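Local coordinates for protein bottromycin amidohydrolase (Streptomyces purpureus, PDB 6I5S) that is an amidohydrolase with two zinc sites that acts on a thiazoline-containing intermediate and serves as a gatekeeper of bottromycin biosynthesis, at residues W276-R279 with F285-P288; R407-D410 with G415-R418. One frame throughout, in Å; residues are numbered along the deposited sequence. Where two conformers were deposited one is given.

Contact 1: residues W276-R279 with F285-P288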
loop_
_atom_site.group_PDB
_atom_site.type_symbol
_atom_site.label_atom_id
_atom_site.label_comp_id
_atom_site.label_asym_id
_atom_site.label_seq_id
_atom_site.Cartn_x
_atom_site.Cartn_y
_atom_site.Cartn_z
ATOM N N TRP A 276 11.695 1.522 5.031
ATOM C CA TRP A 276 13.131 1.795 5.242
ATOM C C TRP A 276 13.360 2.710 6.446
ATOM O O TRP A 276 14.211 2.444 7.297
ATOM C CB TRP A 276 13.710 2.444 3.996
ATOM C CG TRP A 276 14.185 1.551 2.881
ATOM C CD1 TRP A 276 13.544 1.333 1.678
ATOM C CD2 TRP A 276 15.397 0.808 2.844
ATOM N NE1 TRP A 276 14.316 0.516 0.876
ATOM C CE2 TRP A 276 15.466 0.184 1.562
ATOM C CE3 TRP A 276 16.474 0.653 3.737
ATOM C CZ2 TRP A 276 16.552 -0.607 1.167
ATOM C CZ3 TRP A 276 17.564 -0.119 3.332
ATOM C CH2 TRP A 276 17.576 -0.765 2.056
ATOM N N ARG A 277 12.623 3.817 6.494
ATOM C CA ARG A 277 12.747 4.783 7.589
ATOM C C ARG A 277 12.478 4.120 8.931
ATOM O O ARG A 277 13.214 4.293 9.889
ATOM C CB ARG A 277 11.752 5.921 7.339
ATOM C CG ARG A 277 11.734 7.089 8.365
ATOM C CD ARG A 277 12.925 8.057 8.145
ATOM N NE ARG A 277 12.835 8.645 6.816
ATOM C CZ ARG A 277 13.833 9.364 6.281
ATOM N NH1 ARG A 277 13.718 9.860 5.066
ATOM N NH2 ARG A 277 14.960 9.553 6.943
ATOM N N ALA A 278 11.400 3.343 9.023
ATOM C CA ALA A 278 11.107 2.691 10.297
ATOM C C ALA A 278 12.160 1.669 10.696
ATOM O O ALA A 278 12.449 1.525 11.886
ATOM C CB ALA A 278 9.701 2.044 10.219
ATOM N N ARG A 279 12.798 0.972 9.737
ATOM C CA ARG A 279 13.828 -0.012 10.079
ATOM C C ARG A 279 15.099 0.606 10.648
ATOM O O ARG A 279 15.904 -0.108 11.264
ATOM C CB ARG A 279 14.177 -0.867 8.836
ATOM C CG ARG A 279 13.025 -1.747 8.322
ATOM C CD ARG A 279 13.316 -2.372 6.928
ATOM N NE ARG A 279 12.113 -2.844 6.212
ATOM C CZ ARG A 279 11.988 -2.937 4.880
ATOM N NH1 ARG A 279 12.977 -2.592 4.054
ATOM N NH2 ARG A 279 10.849 -3.347 4.364
ATOM N N PHE A 285 10.680 10.772 11.947
ATOM C CA PHE A 285 9.510 10.534 11.111
ATOM C C PHE A 285 8.703 9.315 11.523
ATOM O O PHE A 285 7.504 9.279 11.245
ATOM C CB PHE A 285 9.933 10.387 9.644
ATOM C CG PHE A 285 10.520 11.672 9.084
ATOM C CD1 PHE A 285 9.704 12.778 8.875
ATOM C CD2 PHE A 285 11.889 11.783 8.845
ATOM C CE1 PHE A 285 10.229 13.976 8.425
ATOM C CE2 PHE A 285 12.429 12.971 8.386
ATOM C CZ PHE A 285 11.608 14.065 8.163
ATOM N N THR A 286 9.330 8.316 12.149
ATOM C CA THR A 286 8.624 7.083 12.516
ATOM C C THR A 286 7.859 7.267 13.817
ATOM O O THR A 286 6.765 6.692 13.986
ATOM C CB THR A 286 9.646 5.931 12.624
ATOM O OG1 THR A 286 10.292 5.760 11.366
ATOM C CG2 THR A 286 9.000 4.583 13.025
ATOM N N ARG A 287 8.460 8.007 14.746
ATOM C CA ARG A 287 7.870 8.389 16.021
ATOM C C ARG A 287 7.351 7.180 16.801
ATOM O O ARG A 287 6.190 7.132 17.200
ATOM C CB ARG A 287 6.769 9.424 15.818
ATOM C CG ARG A 287 7.145 10.476 14.753
ATOM C CD ARG A 287 6.997 11.860 15.168
ATOM N NE ARG A 287 5.761 12.130 15.867
ATOM C CZ ARG A 287 5.654 12.499 17.132
ATOM N NH1 ARG A 287 6.743 12.692 17.876
ATOM N NH2 ARG A 287 4.436 12.692 17.640
ATOM N N PRO A 288 8.206 6.195 17.053
ATOM C CA PRO A 288 7.781 5.110 17.929
ATOM C C PRO A 288 7.383 5.679 19.288
ATOM O O PRO A 288 8.022 6.587 19.815
ATOM C CB PRO A 288 9.014 4.205 18.007
ATOM C CG PRO A 288 10.132 5.091 17.711
ATOM C CD PRO A 288 9.633 6.087 16.716
#

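Contact 2: residues R407-D410 with G415-R418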
loop_
_atom_site.group_PDB
_atom_site.type_symbol
_atom_site.label_atom_id
_atom_site.label_comp_id
_atom_site.label_asym_id
_atom_site.label_seq_id
_atom_site.Cartn_x
_atom_site.Cartn_y
_atom_site.Cartn_z
ATOM N N ARG A 407 -11.941 20.987 0.820
ATOM C CA ARG A 407 -10.933 21.915 0.328
ATOM C C ARG A 407 -9.942 21.141 -0.534
ATOM O O ARG A 407 -9.776 19.938 -0.365
ATOM C CB ARG A 407 -10.194 22.601 1.477
ATOM C CG ARG A 407 -11.081 23.491 2.357
ATOM C CD ARG A 407 -10.291 24.173 3.475
ATOM N NE ARG A 407 -11.127 25.094 4.253
ATOM C CZ ARG A 407 -10.708 25.809 5.297
ATOM N NH1 ARG A 407 -9.451 25.724 5.717
ATOM N NH2 ARG A 407 -11.556 26.613 5.928
ATOM N N HIS A 408 -9.283 21.825 -1.460
ATOM C CA HIS A 408 -8.376 21.132 -2.353
ATOM C C HIS A 408 -7.288 20.452 -1.517
ATOM O O HIS A 408 -6.733 21.084 -0.604
ATOM C CB HIS A 408 -7.773 22.110 -3.363
ATOM C CG HIS A 408 -7.071 21.425 -4.492
ATOM N ND1 HIS A 408 -5.901 20.724 -4.309
ATOM C CD2 HIS A 408 -7.403 21.271 -5.795
ATOM C CE1 HIS A 408 -5.528 20.187 -5.457
ATOM N NE2 HIS A 408 -6.422 20.502 -6.376
ATOM N N PRO A 409 -6.983 19.167 -1.758
ATOM C CA PRO A 409 -6.055 18.464 -0.860
ATOM C C PRO A 409 -4.603 18.894 -1.009
ATOM O O PRO A 409 -3.807 18.593 -0.116
ATOM C CB PRO A 409 -6.250 16.988 -1.241
ATOM C CG PRO A 409 -6.693 17.020 -2.668
ATOM C CD PRO A 409 -7.549 18.263 -2.780
ATOM N N ASP A 410 -4.242 19.616 -2.062
ATOM C CA ASP A 410 -2.918 20.233 -2.127
ATOM C C ASP A 410 -2.786 21.492 -1.260
ATOM O O ASP A 410 -1.728 22.131 -1.284
ATOM C CB ASP A 410 -2.574 20.572 -3.581
ATOM C CG ASP A 410 -1.079 20.817 -3.798
ATOM O OD1 ASP A 410 -0.255 20.483 -2.899
ATOM O OD2 ASP A 410 -0.738 21.340 -4.880
ATOM N N GLY A 415 -3.126 17.541 3.950
ATOM C CA GLY A 415 -2.936 17.064 2.593
ATOM C C GLY A 415 -4.045 16.128 2.189
ATOM O O GLY A 415 -5.234 16.472 2.216
ATOM N N LEU A 416 -3.671 14.895 1.791
ATOM C CA LEU A 416 -4.658 13.885 1.415
ATOM C C LEU A 416 -5.108 13.026 2.585
ATOM O O LEU A 416 -6.056 12.223 2.439
ATOM C CB LEU A 416 -4.053 13.010 0.318
ATOM C CG LEU A 416 -3.745 13.688 -1.007
ATOM C CD1 LEU A 416 -2.674 12.965 -1.777
ATOM C CD2 LEU A 416 -5.041 13.771 -1.856
ATOM N N ALA A 417 -4.497 13.199 3.762
ATOM C CA ALA A 417 -4.641 12.249 4.859
ATOM C C ALA A 417 -5.941 12.325 5.624
ATOM O O ALA A 417 -6.227 11.394 6.391
ATOM C CB ALA A 417 -3.496 12.410 5.856
ATOM N N ARG A 418 -6.732 13.379 5.480
ATOM C CA ARG A 418 -7.965 13.502 6.235
ATOM C C ARG A 418 -9.118 13.793 5.282
ATOM O O ARG A 418 -9.582 14.938 5.156
ATOM C CB ARG A 418 -7.844 14.613 7.294
ATOM C CG ARG A 418 -8.907 14.516 8.335
ATOM C CD ARG A 418 -8.916 15.742 9.233
ATOM N NE ARG A 418 -9.779 15.480 10.341
ATOM C CZ ARG A 418 -11.103 15.474 10.252
ATOM N NH1 ARG A 418 -11.692 15.739 9.080
ATOM N NH2 ARG A 418 -11.827 15.204 11.339
#

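Contact 1: residues W276-R279 with F285-P288
R277, on helix 273-280, lays the bend of its side chain against F285 in the loop that follows. The guanidinium and phenyl planes stand 56° apart, so the two groups do not stack: CD2 of F285 sits over one face of the guanidinium toward its rim, 3.9 Å from NE of R277. Behind them CG of R277 lies 4.0 Å from CB of F285, and the chain, with CG anti to the backbone N (chi1 -179°), turns at chi2 and chi3 to carry the charged group past the ring. T286 comes in one step further along. Its OG1 leans over the helix backbone, 3.4 Å from CA of A278 and 3.6 Å from CG of R277, while its methyl CG2 meets CB of A278 at 3.8 Å. With OG1 beside the backbone N (chi1 -60°), both branches of the threonine face the helix. No hydrogen bond joins the two segments; the polar ends are engaged by other residues. E366 and D327 hold the R277 guanidinium by salt bridges, and R369 makes a cation-pi contact with the phenyl ring. R279, next in this helix, forms a salt bridge with the zinc ligand D348 in at least one of its two conformers, so the helix also reaches the metal centre. The loop thus packs on the helix by van der Waals contact, and E282 ties it in through bonds to OG1 of T286 and N of F285. The two carboxylates at R277 should offset the charge of this buried group and probably fix its rotation.

Contact 2: residues R407-D410 with G415-R418
G415 brings its alpha carbon up to the carbonyl of P409. The CA-H...O contact measures 3.2 Å from CA of G415 to O of P409, with 141° at the hydrogen, a weak polar touch where no N-H donor crosses between the segments. A positive phi (64°) turns the chain here, a backbone angle that glycine adopts readily. The carbonyl of G415 also comes near the proline, its O standing 3.6 Å from CB of P409. The next residue, L416, supplies the apolar half of the contact. Its methyl CD2 meets the CB-CG edge of the pyrrolidine ring, 3.5 Å from CB and 3.7 Å from CG of P409; the first of these is tighter than usual for two carbons. The first torsion sets CG of the leucine beside its backbone N (chi1 -65°), and the second then turns CD2 toward the proline. Helix 358-369 covers the leucine through H361 and I364, and the backbone of L416 is held separately: its O bonds to the hydroxyl of Y405, and its N to a glycerol probably from the crystallisation liquor. On the other segment, the turn that presents P409 is pinned by a bond from N of D410 to ND1 of H408, 3.0 Å long and close to the plane of the imidazole. Y85 meets that imidazole edge-to-face, and I46 touches P409. This is loop packing in the connection between antiparallel strands 402-405 and 421-424. Chemically, the two segments meet through a methyl on the proline ring and one weak C-H...O contact, while conventional hydrogen bonds act within the turn and toward its surroundings.

How the contacts relate
The two contacts follow one another along the chain, contact 1 closing before contact 2 opens, and their nearest atoms are about 13 Å apart, with centres 23 Å from each other. Contact 1 joins helix 273-280 to the loop leading to helix 290-295; the side chain of A278 is about 12 Å from a zinc ion. Contact 2 lies in the connection between strands 402-405 and 421-424 of the mixed sheet, and strand 402-405 pairs with strand 84-95, which carries the zinc ligand H94. Helix 358-369 is common ground, since E366, K362 and R369 reach contact 1 while H361 and I364 pack on contact 2. One helix thus borders both loops.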